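Local coordinates for prokaryotic transcription elongation factor GreA/GreB (PDB 2PN0), which probably binds RNA polymerase and acts as a transcription elongation factor of the GreA/GreB type, at residues A[110-115]-A[120-125]. Residues are numbered along the deposited sequence; the frame is centred on the assembly and turned at random.
Sequences IEWPKP and LRVRIV
With CG of Trp112 set between its backbone N and carbonyl carbon (chi1 63°), the indole lies along the sheet and reaches both Leu120 and Val122 on the neighbouring strand. Leu120, whose CG is anti to its own backbone N (chi1 177°), runs side by side with the tryptophan, and its CD2 packs obliquely on the pyrrole end of the ring, 3.7 Å from Trp112 NE1. The benzene end meets the second branch of Val122: Trp112 CZ3 is 3.8 Å from Val122 CG2, the two side chains crossing at about a right angle. That same methyl touches Ile110 CG1, and the extended Ile110 chain carries CD1 to the indole edge, in the plane of the ring. Strands 109-113 and 119-128 form a beta hairpin in a three-stranded antiparallel sheet, 109-113 at its edge and 119-128 in the middle, within the GreA/GreB C-terminal family region. Ile110–Val122 and Trp112–Leu120 are hydrogen-bonded pairs, each closed by two backbone bonds; the Val122 N to Ile110 O bond (2.9 Å) is practically straight. Between them, Glu111 and Arg121 form the non-hydrogen-bonded pair, with their side chains on the other face. Here Arg121 NH1 donates to Glu111 OE1 at 3.0 Å, a bent salt bridge (140° at the hydrogen) that approaches the oxygen from above the carboxylate plane, the two flat groups standing almost perpendicular. Glu109 takes the NH2 end of the same guanidinium and also pairs with Arg123, so two acidic residues of one strand probably offset the charge of two arginines on the next. Past the strand end, Lys114 lays its CG 3.4 Å from Leu120 N. Phe74 and Val97 also touch the Trp112 side chain, and Pro96 of the second subunit packs on Trp112, while Pro32 of that subunit meets Leu120.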
# COMPACT_ATOMS: atom_id res chain seq x y z
N ILE A 110 10.49 4.21 6.89
CA ILE A 110 9.90 2.96 6.42
C ILE A 110 10.24 2.88 4.96
O ILE A 110 10.75 3.86 4.38
CB ILE A 110 8.35 2.86 6.63
CG1 ILE A 110 7.64 4.07 6.05
CG2 ILE A 110 8.02 2.64 8.13
CD1 ILE A 110 6.05 3.88 6.17
N GLU A 111 9.97 1.74 4.36
CA GLU A 111 10.28 1.57 2.96
C GLU A 111 9.24 0.66 2.30
O GLU A 111 8.59 -0.18 2.96
CB GLU A 111 11.73 1.04 2.78
CG GLU A 111 11.93 -0.35 3.28
CD GLU A 111 13.40 -0.77 3.28
OE1 GLU A 111 14.33 0.09 3.40
OE2 GLU A 111 13.59 -1.98 3.18
N TRP A 112 9.08 0.82 0.99
CA TRP A 112 8.18 -0.05 0.28
C TRP A 112 8.68 -0.21 -1.14
O TRP A 112 9.64 0.48 -1.55
CB TRP A 112 6.73 0.42 0.38
CG TRP A 112 6.39 1.77 -0.20
CD1 TRP A 112 6.20 2.07 -1.55
CD2 TRP A 112 6.19 2.99 0.52
NE1 TRP A 112 5.88 3.43 -1.68
CE2 TRP A 112 5.85 3.99 -0.43
CE3 TRP A 112 6.22 3.33 1.88
CZ2 TRP A 112 5.56 5.35 -0.06
CZ3 TRP A 112 5.91 4.71 2.26
CH2 TRP A 112 5.57 5.66 1.29
N PRO A 113 8.08 -1.15 -1.89
CA PRO A 113 8.68 -1.42 -3.20
C PRO A 113 8.71 -0.26 -4.23
O PRO A 113 7.76 0.53 -4.32
CB PRO A 113 7.82 -2.57 -3.74
CG PRO A 113 7.26 -3.21 -2.51
CD PRO A 113 6.93 -2.04 -1.61
N LYS A 114 9.83 -0.18 -4.97
CA LYS A 114 9.91 0.68 -6.15
C LYS A 114 9.41 -0.10 -7.38
O LYS A 114 9.82 -1.23 -7.60
CB LYS A 114 11.37 1.12 -6.40
CG LYS A 114 11.81 2.22 -5.47
CD LYS A 114 13.24 2.71 -5.72
CE LYS A 114 13.71 2.59 -7.12
NZ LYS A 114 15.13 3.09 -7.04
N PRO A 115 8.53 0.49 -8.20
CA PRO A 115 8.16 -0.16 -9.47
C PRO A 115 9.38 -0.50 -10.30
O PRO A 115 10.27 0.35 -10.47
CB PRO A 115 7.28 0.88 -10.17
CG PRO A 115 6.76 1.76 -9.04
CD PRO A 115 7.88 1.79 -8.03
N LEU A 120 11.85 2.05 -2.10
CA LEU A 120 11.71 3.47 -1.83
C LEU A 120 11.81 3.58 -0.32
O LEU A 120 10.93 3.10 0.41
CB LEU A 120 10.34 3.96 -2.28
CG LEU A 120 10.10 5.43 -1.95
CD1 LEU A 120 11.11 6.31 -2.75
CD2 LEU A 120 8.70 5.79 -2.28
N ARG A 121 12.87 4.21 0.15
CA ARG A 121 13.02 4.41 1.59
C ARG A 121 12.76 5.90 1.97
O ARG A 121 13.38 6.82 1.40
CB ARG A 121 14.43 4.01 2.08
CG ARG A 121 14.56 4.09 3.62
CD ARG A 121 15.86 3.40 4.07
NE ARG A 121 16.02 3.41 5.53
CZ ARG A 121 15.39 2.60 6.38
NH1 ARG A 121 14.52 1.68 5.95
NH2 ARG A 121 15.61 2.75 7.70
N VAL A 122 11.85 6.12 2.91
CA VAL A 122 11.37 7.48 3.20
C VAL A 122 11.46 7.75 4.69
O VAL A 122 11.41 6.81 5.50
CB VAL A 122 9.92 7.71 2.72
CG1 VAL A 122 9.84 7.65 1.17
CG2 VAL A 122 8.91 6.68 3.36
N ARG A 123 11.58 9.03 5.05
CA ARG A 123 11.53 9.40 6.45
C ARG A 123 10.33 10.29 6.66
O ARG A 123 10.04 11.14 5.83
CB ARG A 123 12.80 10.17 6.83
CG ARG A 123 12.84 10.64 8.29
CD ARG A 123 14.04 11.59 8.49
NE ARG A 123 15.31 10.89 8.26
CZ ARG A 123 16.49 11.50 8.23
NH1 ARG A 123 16.56 12.82 8.40
NH2 ARG A 123 17.61 10.79 8.02
N ILE A 124 9.67 10.12 7.79
CA ILE A 124 8.57 11.00 8.13
C ILE A 124 9.13 12.33 8.59
O ILE A 124 9.80 12.40 9.63
CB ILE A 124 7.66 10.41 9.23
CG1 ILE A 124 6.99 9.10 8.74
CG2 ILE A 124 6.63 11.49 9.70
CD1 ILE A 124 6.26 8.32 9.81
N VAL A 125 8.86 13.38 7.81
CA VAL A 125 9.44 14.69 8.09
C VAL A 125 8.53 15.53 9.00
O VAL A 125 9.03 16.36 9.80
CB VAL A 125 9.88 15.44 6.79
CG1 VAL A 125 10.97 14.68 6.08
CG2 VAL A 125 8.76 15.68 5.87